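Long-range contacts in fumarate lyase (PDB 3C8T), which belongs to the fumarase/aspartase superfamily of lyases, mostly helical proteins whose chains associate as tetramers around a core of long helices: residues Ile123-Glu128 with His174-Glu179; Leu168-Asp172 with Val439-Arg443. All coordinates share one frame; numbering follows the deposited sequence.

Interaction 1 (Ile123-Glu128 with His174-Glu179)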
loop_
_atom_site.group_PDB
_atom_site.type_symbol
_atom_site.label_atom_id
_atom_site.label_comp_id
_atom_site.label_asym_id
_atom_site.label_seq_id
_atom_site.Cartn_x
_atom_site.Cartn_y
_atom_site.Cartn_z
ATOM N N ILE A 123 11.018 17.343 14.024
ATOM C CA ILE A 123 11.652 16.397 13.096
ATOM C C ILE A 123 13.103 16.803 12.759
ATOM O O ILE A 123 14.008 15.981 12.803
ATOM C CB ILE A 123 10.830 16.250 11.777
ATOM C CG1 ILE A 123 9.468 15.592 12.054
ATOM C CG2 ILE A 123 11.634 15.501 10.720
ATOM C CD1 ILE A 123 9.518 14.172 12.652
ATOM N N SER A 124 13.317 18.074 12.435
ATOM C CA SER A 124 14.648 18.548 12.100
ATOM C C SER A 124 15.650 18.321 13.247
ATOM O O SER A 124 16.782 17.870 13.028
ATOM C CB SER A 124 14.568 20.025 11.704
ATOM O OG SER A 124 15.862 20.558 11.524
ATOM N N ARG A 125 15.215 18.639 14.469
ATOM C CA ARG A 125 15.966 18.450 15.701
ATOM C C ARG A 125 16.360 16.956 15.879
ATOM O O ARG A 125 17.482 16.631 16.246
ATOM C CB ARG A 125 15.019 18.880 16.829
ATOM C CG ARG A 125 15.596 19.532 17.982
ATOM C CD ARG A 125 15.414 18.634 19.198
ATOM N NE ARG A 125 14.119 18.662 19.890
ATOM C CZ ARG A 125 13.744 17.647 20.674
ATOM N NH1 ARG A 125 14.565 16.615 20.815
ATOM N NH2 ARG A 125 12.601 17.653 21.341
ATOM N N ARG A 126 15.434 16.043 15.617
ATOM C CA ARG A 126 15.733 14.617 15.768
ATOM C C ARG A 126 16.675 14.107 14.652
ATOM O O ARG A 126 17.575 13.283 14.896
ATOM C CB ARG A 126 14.453 13.786 15.849
ATOM C CG ARG A 126 13.434 14.278 16.862
ATOM C CD ARG A 126 12.776 13.068 17.456
ATOM N NE ARG A 126 11.777 13.365 18.466
ATOM C CZ ARG A 126 12.029 13.507 19.767
ATOM N NH1 ARG A 126 13.261 13.428 20.233
ATOM N NH2 ARG A 126 11.034 13.779 20.590
ATOM N N ILE A 127 16.494 14.610 13.452
ATOM C CA ILE A 127 17.399 14.285 12.343
ATOM C C ILE A 127 18.833 14.796 12.642
ATOM O O ILE A 127 19.814 14.096 12.410
ATOM C CB ILE A 127 16.859 14.834 10.995
ATOM C CG1 ILE A 127 15.620 14.039 10.507
ATOM C CG2 ILE A 127 17.999 14.899 9.930
ATOM C CD1 ILE A 127 15.084 14.518 9.072
ATOM N N GLU A 128 18.961 16.003 13.204
ATOM C CA GLU A 128 20.271 16.506 13.649
ATOM C C GLU A 128 20.933 15.676 14.784
ATOM O O GLU A 128 22.128 15.422 14.706
ATOM C CB GLU A 128 20.199 17.999 14.011
ATOM C CG GLU A 128 19.713 18.873 12.823
ATOM C CD GLU A 128 20.527 18.640 11.516
ATOM O OE1 GLU A 128 20.024 18.015 10.553
ATOM O OE2 GLU A 128 21.692 19.082 11.469
ATOM N N HIS A 174 18.589 13.862 3.935
ATOM C CA HIS A 174 17.206 14.066 4.393
ATOM C C HIS A 174 17.120 15.462 4.977
ATOM O O HIS A 174 16.098 16.144 4.795
ATOM C CB HIS A 174 16.730 13.036 5.451
ATOM C CG HIS A 174 16.618 11.613 4.949
ATOM N ND1 HIS A 174 15.980 11.278 3.772
ATOM C CD2 HIS A 174 17.001 10.439 5.512
ATOM C CE1 HIS A 174 16.022 9.967 3.606
ATOM N NE2 HIS A 174 16.638 9.434 4.651
ATOM N N ALA A 175 18.184 15.876 5.687
ATOM C CA ALA A 175 18.295 17.261 6.193
ATOM C C ALA A 175 18.129 18.293 5.110
ATOM O O ALA A 175 17.428 19.290 5.322
ATOM C CB ALA A 175 19.596 17.493 6.932
ATOM N N ALA A 176 18.749 18.050 3.951
ATOM C CA ALA A 176 18.602 18.921 2.790
ATOM C C ALA A 176 17.147 18.937 2.272
ATOM O O ALA A 176 16.607 20.011 1.984
ATOM C CB ALA A 176 19.589 18.554 1.674
ATOM N N ARG A 177 16.531 17.758 2.157
ATOM C CA ARG A 177 15.118 17.637 1.690
ATOM C C ARG A 177 14.150 18.454 2.575
ATOM O O ARG A 177 13.280 19.168 2.068
ATOM C CB ARG A 177 14.677 16.157 1.643
ATOM C CG ARG A 177 15.420 15.292 0.620
ATOM C CD ARG A 177 15.035 13.819 0.701
ATOM N NE ARG A 177 15.787 13.092 -0.323
ATOM C CZ ARG A 177 16.768 12.227 -0.078
ATOM N NH1 ARG A 177 17.082 11.891 1.165
ATOM N NH2 ARG A 177 17.417 11.686 -1.095
ATOM N N LEU A 178 14.322 18.348 3.904
ATOM C CA LEU A 178 13.475 19.067 4.869
ATOM C C LEU A 178 13.409 20.582 4.579
ATOM O O LEU A 178 12.322 21.194 4.581
ATOM C CB LEU A 178 13.952 18.786 6.311
ATOM C CG LEU A 178 13.042 19.299 7.463
ATOM C CD1 LEU A 178 13.151 18.443 8.739
ATOM C CD2 LEU A 178 13.287 20.759 7.805
ATOM N N GLU A 179 14.579 21.174 4.338
ATOM C CA GLU A 179 14.714 22.589 4.022
ATOM C C GLU A 179 14.029 22.977 2.691
ATOM O O GLU A 179 13.444 24.057 2.584
ATOM C CB GLU A 179 16.215 23.033 4.078
ATOM C CG GLU A 179 16.913 22.781 5.449
ATOM C CD GLU A 179 16.113 23.279 6.699
ATOM O OE1 GLU A 179 15.540 24.395 6.655
ATOM O OE2 GLU A 179 16.046 22.556 7.742
#
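Leu178 reaches from helix 160-185 to Ser124 on helix 104-140, and this is the closest meeting of the two helices here: Leu178 CD1 lies 3.6 Å from Ser124 CB and 3.7 Å from Ser124 CA, nearly against the backbone. Its CG stands anti to the backbone N (chi1 -171°), which sends both methyls across the gap. Ile123 CG2, 3.9 Å from Leu178 CD1, and more distantly the CD1 of Ile127 approach the same methyl from one side. Ile127 also covers His174 CB with CD1 and the Ala175 methyl with CG2. This inner side continues into the chain's core, where Phe237 of helix 229-255 touches Ile127 and Phe329 of helix 315-344 touches Ile123; the His174 ring turns its NE2 away to Ser244. The other margin is polar and looser, with Glu179 exposed to solvent and Ser124, Ala175 and Glu128 partly so. Glu128, bent at chi2 (-53°), brings OE1 to 3.7 Å from Ala175 CB within this contact, while its OE2 forms a salt bridge with Arg131. Ser124 OG and Glu179 OE2 remain 4.3 Å apart. The helices run nearly antiparallel, at 163°, with axes 10.5 Å apart. Any repulsion between Glu128 OE1 and Glu179 OE2, 6.7 Å apart, is probably weak and offset by Arg131; cohesion probably comes mainly from burying Leu178 and the isoleucines.

Interaction 2 (Leu168-Asp172 with Val439-Arg443)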
loop_
_atom_site.group_PDB
_atom_site.type_symbol
_atom_site.label_atom_id
_atom_site.label_comp_id
_atom_site.label_asym_id
_atom_site.label_seq_id
_atom_site.Cartn_x
_atom_site.Cartn_y
_atom_site.Cartn_z
ATOM N N LEU A 168 24.854 7.562 7.769
ATOM C CA LEU A 168 24.909 8.988 7.908
ATOM C C LEU A 168 24.599 9.759 6.595
ATOM O O LEU A 168 23.906 10.795 6.624
ATOM C CB LEU A 168 26.297 9.390 8.443
ATOM C CG LEU A 168 26.627 10.884 8.593
ATOM C CD1 LEU A 168 25.549 11.679 9.470
ATOM C CD2 LEU A 168 28.076 11.091 9.099
ATOM N N SER A 169 25.119 9.265 5.467
ATOM C CA SER A 169 25.013 9.970 4.204
ATOM C C SER A 169 23.578 10.220 3.754
ATOM O O SER A 169 23.272 11.296 3.215
ATOM C CB SER A 169 25.792 9.254 3.106
ATOM O OG SER A 169 25.111 8.080 2.715
ATOM N N ALA A 170 22.732 9.227 3.984
ATOM C CA ALA A 170 21.274 9.304 3.807
ATOM C C ALA A 170 20.627 10.436 4.620
ATOM O O ALA A 170 19.736 11.143 4.115
ATOM C CB ALA A 170 20.614 7.924 4.210
ATOM N N PHE A 171 21.044 10.559 5.880
ATOM C CA PHE A 171 20.473 11.564 6.807
ATOM C C PHE A 171 20.957 12.970 6.514
ATOM O O PHE A 171 20.207 13.939 6.691
ATOM C CB PHE A 171 20.681 11.160 8.260
ATOM C CG PHE A 171 19.818 10.022 8.651
ATOM C CD1 PHE A 171 18.469 10.237 8.963
ATOM C CD2 PHE A 171 20.303 8.710 8.582
ATOM C CE1 PHE A 171 17.632 9.162 9.266
ATOM C CE2 PHE A 171 19.477 7.637 8.858
ATOM C CZ PHE A 171 18.145 7.856 9.216
ATOM N N ASP A 172 22.190 13.078 6.023
ATOM C CA ASP A 172 22.659 14.319 5.424
ATOM C C ASP A 172 21.753 14.708 4.284
ATOM O O ASP A 172 21.418 15.871 4.164
ATOM C CB ASP A 172 24.089 14.160 4.899
ATOM C CG ASP A 172 25.126 13.984 6.036
ATOM O OD1 ASP A 172 24.859 14.429 7.171
ATOM O OD2 ASP A 172 26.208 13.419 5.782
ATOM N N VAL A 439 32.506 11.770 3.875
ATOM C CA VAL A 439 31.172 12.036 4.403
ATOM C C VAL A 439 31.227 12.982 5.632
ATOM O O VAL A 439 30.451 13.924 5.740
ATOM C CB VAL A 439 30.445 10.706 4.745
ATOM C CG1 VAL A 439 29.075 10.960 5.398
ATOM C CG2 VAL A 439 30.306 9.886 3.514
ATOM N N LEU A 440 32.140 12.719 6.554
ATOM C CA LEU A 440 32.286 13.570 7.741
ATOM C C LEU A 440 32.610 15.037 7.355
ATOM O O LEU A 440 32.084 15.971 7.971
ATOM C CB LEU A 440 33.327 12.998 8.697
ATOM C CG LEU A 440 32.917 11.705 9.431
ATOM C CD1 LEU A 440 34.080 11.190 10.288
ATOM C CD2 LEU A 440 31.710 11.929 10.345
ATOM N N GLY A 441 33.436 15.218 6.327
ATOM C CA GLY A 441 33.734 16.528 5.763
ATOM C C GLY A 441 34.117 17.564 6.797
ATOM O O GLY A 441 33.601 18.711 6.776
ATOM N N GLY A 442 34.981 17.163 7.734
ATOM C CA GLY A 442 35.451 18.080 8.766
ATOM C C GLY A 442 34.483 18.261 9.927
ATOM O O GLY A 442 34.468 19.327 10.568
ATOM N N ARG A 443 33.658 17.244 10.186
ATOM C CA ARG A 443 32.897 17.148 11.448
ATOM C C ARG A 443 33.714 16.351 12.490
ATOM O O ARG A 443 34.150 15.202 12.229
ATOM C CB ARG A 443 31.526 16.466 11.233
ATOM C CG ARG A 443 30.457 17.340 10.567
ATOM C CD ARG A 443 29.179 16.502 10.340
ATOM N NE ARG A 443 29.193 15.767 9.067
ATOM C CZ ARG A 443 28.136 15.172 8.521
ATOM N NH1 ARG A 443 26.948 15.170 9.154
ATOM N NH2 ARG A 443 28.274 14.567 7.337
#
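Arg443 and Asp172 form a two-pronged salt bridge, end-on through both terminal nitrogens of the guanidinium. NH2 of Arg443 gives the straighter bond, to Asp172 OD2 at 2.8 Å and 167°; NH1 of Arg443 binds Asp172 OD1 at 3.0 Å. Both oxygens are met on their syn sides, but the two planes are turned 40° apart, so the pair is twisted and not coplanar. OD1 of Asp172 also takes Arg131 NE from helix 104-140, and two positive partners would be expected to favour the charged carboxylate. The guanidinium is held from behind as well. Arg443 NH2 also donates to Val439 O (2.8 Å), from above the carbonyl plane, and Arg443 NE donates to Leu440 O (3.1 Å), which receives Arg443 N on its opposite face. A bend at chi3 (-87°) folds the arginine back over its own helix end, and these bonds fix the rotation of the group. Beneath one face lies Leu168 CD2, offset toward the rim. Leu168 CD2 continues the packing outward, 3.8 Å from Val439 CG1 and 3.9 Å from Leu440 CD2, as the Leu168 and Val439 side chains lie alongside one another, pointing opposite ways. Ser169 and Val439 both touch Ile222 of the second subunit. Gly441 and Gly442, both with positive phi, turn the chain after helix 432-440. With its side chain folded back onto the last turn of that helix, Arg443 docks the C-terminal helix against helix 160-185, part of the long-helix bundle of the superfamily.

Both contacts use helix 160-185, at successive turns with centres about 13 Å apart, and they meet where Ile127 CG2 packs on Phe171 O at 4.0 Å. Interaction 1 joins two long helices of the bundle lengthwise, by hydrocarbon packing with a polar margin; though its centre lies about 7 Å from that of the chain, it is only partly buried, with that margin exposed. Interaction 2, about 16 Å from the chain's centre, brings in the last modelled residues; largely buried apart from the exposed Arg443, it adds a bidentate salt bridge to its apolar packing. Arg131 of helix 104-140 ties the two together, pairing with Glu128 and Asp172. Each also borders the second subunit.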